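Local coordinates for protein esterase YbfF (Escherichia coli, PDB 3BF7) that probably hydrolyses ester or thioester bonds, as an alpha/beta hydrolase whose core carries a helical cap, at residues R37-D42 against A243-I248; R51-S56 against P60-P65. The protein carries 1 engineered substitution. All coordinates share one frame; numbering follows the deposited sequence.

Interaction 1 (R37-D42 against A243-I248); sequences RDLVND and AVLRAI
Helices 33-39 and 241-253 of the alpha/beta hydrolase fold meet where Asp38 and Leu39 face Leu245 and Ile248. Leu245 is central: both its methyls lie against Asp38, and CD2 also reaches CG of Leu39. CD1 of Leu245 lies 3.6 Å from CB of Asp38, the shortest approach, and CD2 of Leu245 is 3.8 Å from OD1 of Asp38. The two side chains run past one another in opposite senses, which brings the leucine methyls alongside the aspartate stem as well as its carboxylate. The backbone directs CB at the leucine, and the first torsion, with CG opposite the backbone N (chi1 178°), lays the carboxylate along its methyls. The polar end has its strongest partner beyond the two segments: OD1 of Asp38 forms a salt bridge with NE of Arg249, whose NH2 pairs with Asp42. With an alanine here, NE of Arg249 would probably lose its carboxylate mate, and the methyls of Leu245 the carboxylate they lie along, only the contact to CB remaining. The apolar part is looser. CG of Leu39 sits 4.2 Å from CD2 of Leu245, the side chains meeting at a slant, and CD2 of Leu39 comes within 4.4 Å of CG2 of Ile248. Within 37-42, O of Asp38 accepts two bonds from Asn41: one from its backbone N and one from ND2, at 2.7 Å from that oxygen. Beneath the pair lies the central sheet: Leu39 rests on Ile45 of strand 45-48, Ile248 on Ile201 of strand 198-201, and Leu35, a turn earlier in helix 33-39, touches both Leu245 and Ile248.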
loop_
_atom_site.group_PDB
_atom_site.type_symbol
_atom_site.label_atom_id
_atom_site.label_comp_id
_atom_site.label_asym_id
_atom_site.label_seq_id
_atom_site.Cartn_x
_atom_site.Cartn_y
_atom_site.Cartn_z
ATOM N N ARG A 37 5.767 -8.344 -10.986
ATOM C CA ARG A 37 6.060 -9.324 -12.021
ATOM C C ARG A 37 6.262 -8.687 -13.390
ATOM O O ARG A 37 6.964 -9.237 -14.240
ATOM C CB ARG A 37 4.960 -10.391 -12.069
ATOM C CG ARG A 37 4.976 -11.314 -10.851
ATOM C CD ARG A 37 4.070 -12.521 -11.033
ATOM N NE ARG A 37 2.649 -12.199 -10.921
ATOM C CZ ARG A 37 2.006 -12.013 -9.772
ATOM N NH1 ARG A 37 2.652 -12.112 -8.617
ATOM N NH2 ARG A 37 0.708 -11.742 -9.778
ATOM N N ASP A 38 5.657 -7.526 -13.609
ATOM C CA ASP A 38 5.812 -6.833 -14.880
ATOM C C ASP A 38 6.986 -5.861 -14.827
ATOM O O ASP A 38 7.809 -5.807 -15.742
ATOM C CB ASP A 38 4.527 -6.078 -15.235
ATOM C CG ASP A 38 4.648 -5.303 -16.527
ATOM O OD1 ASP A 38 5.179 -4.173 -16.497
ATOM O OD2 ASP A 38 4.222 -5.833 -17.577
ATOM N N LEU A 39 7.073 -5.107 -13.740
ATOM C CA LEU A 39 8.129 -4.117 -13.593
ATOM C C LEU A 39 9.538 -4.692 -13.435
ATOM O O LEU A 39 10.517 -3.999 -13.700
ATOM C CB LEU A 39 7.788 -3.188 -12.425
ATOM C CG LEU A 39 6.507 -2.373 -12.656
ATOM C CD1 LEU A 39 6.048 -1.734 -11.357
ATOM C CD2 LEU A 39 6.755 -1.315 -13.728
ATOM N N VAL A 40 9.644 -5.953 -13.026
ATOM C CA VAL A 40 10.953 -6.581 -12.852
ATOM C C VAL A 40 11.635 -6.853 -14.198
ATOM O O VAL A 40 12.816 -7.197 -14.248
ATOM C CB VAL A 40 10.844 -7.909 -12.053
ATOM C CG1 VAL A 40 10.180 -8.981 -12.898
ATOM C CG2 VAL A 40 12.222 -8.356 -11.587
ATOM N N ASN A 41 10.891 -6.703 -15.288
ATOM C CA ASN A 41 11.461 -6.918 -16.614
ATOM C C ASN A 41 12.563 -5.900 -16.877
ATOM O O ASN A 41 13.547 -6.198 -17.561
ATOM C CB ASN A 41 10.381 -6.793 -17.694
ATOM C CG ASN A 41 9.495 -8.021 -17.781
ATOM O OD1 ASN A 41 9.962 -9.117 -18.092
ATOM N ND2 ASN A 41 8.207 -7.843 -17.509
ATOM N N ASP A 42 12.406 -4.703 -16.316
ATOM C CA ASP A 42 13.379 -3.638 -16.519
ATOM C C ASP A 42 13.724 -2.799 -15.284
ATOM O O ASP A 42 14.249 -1.692 -15.412
ATOM C CB ASP A 42 12.907 -2.727 -17.657
ATOM C CG ASP A 42 11.485 -2.235 -17.468
ATOM O OD1 ASP A 42 10.762 -2.787 -16.611
ATOM O OD2 ASP A 42 11.085 -1.299 -18.193
ATOM N N ALA A 243 -4.489 -2.130 -16.798
ATOM C CA ALA A 243 -4.766 -0.702 -16.878
ATOM C C ALA A 243 -3.862 0.068 -15.918
ATOM O O ALA A 243 -3.382 1.151 -16.236
ATOM C CB ALA A 243 -6.228 -0.433 -16.555
ATOM N N VAL A 244 -3.633 -0.497 -14.737
ATOM C CA VAL A 244 -2.777 0.156 -13.758
ATOM C C VAL A 244 -1.347 0.220 -14.291
ATOM O O VAL A 244 -0.692 1.259 -14.199
ATOM C CB VAL A 244 -2.809 -0.594 -12.404
ATOM C CG1 VAL A 244 -1.760 -0.026 -11.456
ATOM C CG2 VAL A 244 -4.189 -0.460 -11.781
ATOM N N LEU A 245 -0.870 -0.883 -14.863
ATOM C CA LEU A 245 0.480 -0.915 -15.410
ATOM C C LEU A 245 0.653 0.028 -16.598
ATOM O O LEU A 245 1.710 0.633 -16.755
ATOM C CB LEU A 245 0.869 -2.345 -15.794
ATOM C CG LEU A 245 1.229 -3.232 -14.597
ATOM C CD1 LEU A 245 1.244 -4.687 -15.026
ATOM C CD2 LEU A 245 2.580 -2.814 -14.024
ATOM N N ARG A 246 -0.375 0.167 -17.430
ATOM C CA ARG A 246 -0.270 1.085 -18.562
ATOM C C ARG A 246 -0.082 2.508 -18.034
ATOM O O ARG A 246 0.724 3.276 -18.561
ATOM C CB ARG A 246 -1.524 1.021 -19.445
ATOM C CG ARG A 246 -1.666 -0.270 -20.246
ATOM C CD ARG A 246 -2.604 -0.087 -21.438
ATOM N NE ARG A 246 -3.963 0.258 -21.032
ATOM C CZ ARG A 246 -4.882 -0.621 -20.643
ATOM N NH1 ARG A 246 -4.601 -1.917 -20.605
ATOM N NH2 ARG A 246 -6.086 -0.199 -20.277
ATOM N N ALA A 247 -0.823 2.852 -16.982
ATOM C CA ALA A 247 -0.723 4.183 -16.391
ATOM C C ALA A 247 0.649 4.379 -15.753
ATOM O O ALA A 247 1.279 5.424 -15.914
ATOM C CB ALA A 247 -1.824 4.377 -15.352
ATOM N N ILE A 248 1.112 3.370 -15.026
ATOM C CA ILE A 248 2.413 3.450 -14.377
ATOM C C ILE A 248 3.532 3.643 -15.393
ATOM O O ILE A 248 4.354 4.545 -15.250
ATOM C CB ILE A 248 2.693 2.177 -13.534
ATOM C CG1 ILE A 248 1.781 2.163 -12.302
ATOM C CG2 ILE A 248 4.163 2.126 -13.117
ATOM C CD1 ILE A 248 1.859 0.885 -11.492
#

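Interaction 2 (R51-S56 against P60-P65); sequences RNHGLS and PVMNYP
Arg51 meets Val61 and Met62 in two ways, through one hydrogen bond and through contacts of the methionine thioether. The contact lies in the connection between strand 45-48 and helix 64-78 of the alpha/beta hydrolase fold, where Arg51 and Met62 hold the two arms of the loop together. The hydrogen bond runs from NH1 of Arg51 to O of Val61, 2.9 Å long with an N-H...O angle of 149°. The oxygen lies at the edge of the guanidinium, close to its plane, yet the donor stands 36° out of the carbonyl plane of Val61. Arg51 reaches this position by a bent chain, its chi3 of 58° turning the guanidinium, while CD of the same arginine passes 3.4 Å from the Val61 O. NE of Arg51 is engaged by Asp70 in a salt bridge. The thioether contacts gather on Met62, which runs antiparallel alongside the arginine stem. SD of Met62 lies 3.5 Å from CG of Arg51, and its CE is 3.4 Å from the Arg51 backbone O. The same methyl approaches the His53 ring at its edge and in its plane, 3.9 Å from NE2 of His53, the methionine standing roughly perpendicular to the histidine side chain. The chemistry implies a buried cation whose charge is probably balanced by Asp70, while a main-chain carbonyl takes up NH1. The thioether fills in between the arginine stem and the imidazole edge, next to Leu178, which touches both Met62 and His53.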
loop_
_atom_site.group_PDB
_atom_site.type_symbol
_atom_site.label_atom_id
_atom_site.label_comp_id
_atom_site.label_asym_id
_atom_site.label_seq_id
_atom_site.Cartn_x
_atom_site.Cartn_y
_atom_site.Cartn_z
ATOM N N ARG A 51 5.394 -2.327 8.578
ATOM C CA ARG A 51 5.471 -2.730 9.976
ATOM C C ARG A 51 4.098 -3.240 10.404
ATOM O O ARG A 51 3.064 -2.767 9.923
ATOM C CB ARG A 51 5.903 -1.560 10.874
ATOM C CG ARG A 51 4.978 -0.349 10.852
ATOM C CD ARG A 51 5.273 0.594 12.018
ATOM N NE ARG A 51 6.659 1.048 12.014
ATOM C CZ ARG A 51 7.277 1.593 13.057
ATOM N NH1 ARG A 51 6.637 1.763 14.208
ATOM N NH2 ARG A 51 8.548 1.959 12.952
ATOM N N ASN A 52 4.100 -4.233 11.289
ATOM C CA ASN A 52 2.878 -4.832 11.805
ATOM C C ASN A 52 2.085 -5.635 10.781
ATOM O O ASN A 52 0.925 -5.982 11.023
ATOM C CB ASN A 52 1.994 -3.758 12.445
ATOM C CG ASN A 52 2.622 -3.164 13.691
ATOM O OD1 ASN A 52 2.718 -1.942 13.835
ATOM N ND2 ASN A 52 3.057 -4.029 14.600
ATOM N N HIS A 53 2.714 -5.929 9.646
ATOM C CA HIS A 53 2.101 -6.733 8.588
ATOM C C HIS A 53 3.083 -7.811 8.134
ATOM O O HIS A 53 4.295 -7.684 8.334
ATOM C CB HIS A 53 1.725 -5.872 7.373
ATOM C CG HIS A 53 0.675 -4.844 7.661
ATOM N ND1 HIS A 53 -0.629 -4.950 7.225
ATOM C CD2 HIS A 53 0.740 -3.696 8.372
ATOM C CE1 HIS A 53 -1.322 -3.908 7.654
ATOM N NE2 HIS A 53 -0.513 -3.133 8.351
ATOM N N GLY A 54 2.547 -8.861 7.518
ATOM C CA GLY A 54 3.378 -9.939 7.011
ATOM C C GLY A 54 4.379 -10.440 8.024
ATOM O O GLY A 54 4.012 -10.754 9.157
ATOM N N LEU A 55 5.642 -10.522 7.616
ATOM C CA LEU A 55 6.687 -10.977 8.514
ATOM C C LEU A 55 7.625 -9.845 8.926
ATOM O O LEU A 55 8.773 -10.081 9.300
ATOM C CB LEU A 55 7.455 -12.154 7.893
ATOM C CG LEU A 55 6.642 -13.460 7.818
ATOM C CD1 LEU A 55 7.436 -14.515 7.066
ATOM C CD2 LEU A 55 6.283 -13.956 9.220
ATOM N N SER A 56 7.138 -8.609 8.847
ATOM C CA SER A 56 7.933 -7.475 9.303
ATOM C C SER A 56 7.778 -7.385 10.820
ATOM O O SER A 56 6.864 -7.975 11.401
ATOM C CB SER A 56 7.467 -6.170 8.651
ATOM O OG SER A 56 8.246 -5.899 7.500
ATOM N N PRO A 60 4.199 -1.009 18.585
ATOM C CA PRO A 60 2.927 -0.389 18.966
ATOM C C PRO A 60 2.622 0.931 18.275
ATOM O O PRO A 60 1.467 1.369 18.250
ATOM C CB PRO A 60 3.047 -0.221 20.482
ATOM C CG PRO A 60 3.967 -1.307 20.876
ATOM C CD PRO A 60 5.010 -1.285 19.772
ATOM N N VAL A 61 3.653 1.579 17.742
ATOM C CA VAL A 61 3.478 2.852 17.046
ATOM C C VAL A 61 3.158 2.638 15.573
ATOM O O VAL A 61 3.849 1.894 14.864
ATOM C CB VAL A 61 4.753 3.720 17.148
ATOM C CG1 VAL A 61 4.591 4.993 16.317
ATOM C CG2 VAL A 61 5.015 4.078 18.603
ATOM N N MET A 62 2.098 3.291 15.114
ATOM C CA MET A 62 1.683 3.178 13.729
ATOM C C MET A 62 1.224 4.539 13.200
ATOM O O MET A 62 0.052 4.893 13.314
ATOM C CB MET A 62 0.549 2.153 13.627
ATOM C CG MET A 62 0.324 1.604 12.238
ATOM S SD MET A 62 1.695 0.588 11.666
ATOM C CE MET A 62 0.985 -0.037 10.134
ATOM N N ASN A 63 2.162 5.311 12.657
ATOM C CA ASN A 63 1.856 6.615 12.075
ATOM C C ASN A 63 2.685 6.742 10.803
ATOM O O ASN A 63 3.618 5.966 10.582
ATOM C CB ASN A 63 2.136 7.763 13.060
ATOM C CG ASN A 63 3.584 7.842 13.493
ATOM O OD1 ASN A 63 4.477 8.115 12.692
ATOM N ND2 ASN A 63 3.822 7.615 14.778
ATOM N N TYR A 64 2.355 7.709 9.958
ATOM C CA TYR A 64 3.066 7.819 8.702
ATOM C C TYR A 64 4.525 8.254 8.754
ATOM O O TYR A 64 5.329 7.781 7.953
ATOM C CB TYR A 64 2.209 8.618 7.718
ATOM C CG TYR A 64 1.008 7.779 7.325
ATOM C CD1 TYR A 64 1.183 6.572 6.644
ATOM C CD2 TYR A 64 -0.283 8.119 7.734
ATOM C CE1 TYR A 64 0.117 5.723 6.388
ATOM C CE2 TYR A 64 -1.362 7.271 7.483
ATOM C CZ TYR A 64 -1.150 6.074 6.810
ATOM O OH TYR A 64 -2.196 5.215 6.560
ATOM N N PRO A 65 4.898 9.152 9.680
ATOM C CA PRO A 65 6.322 9.503 9.688
ATOM C C PRO A 65 7.135 8.242 10.017
ATOM O O PRO A 65 8.215 8.024 9.474
ATOM C CB PRO A 65 6.406 10.558 10.785
ATOM C CG PRO A 65 5.105 11.281 10.621
ATOM C CD PRO A 65 4.113 10.139 10.447
#

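In the fold
From the N terminus the chain crosses strands 5-8 and 19-22 and enters helix 33-39, the first half of interaction 1. After strand 45-48 comes interaction 2, a short loop closed between 51-56 and 60-65 with three residues between, leading into helix 64-78. Interaction 1 closes only when helix 241-253 returns near the C terminus, 200 residues on, so interaction 2 is nested inside its loop. The first ties an early helix, 33-39, to the last helix, 241-253; the second shapes a loop whose His53 also touches Met90, next to Ser89, the probable nucleophile. Their centres lie 26 Å apart, on opposite sides of the chain's centre, and they do not touch.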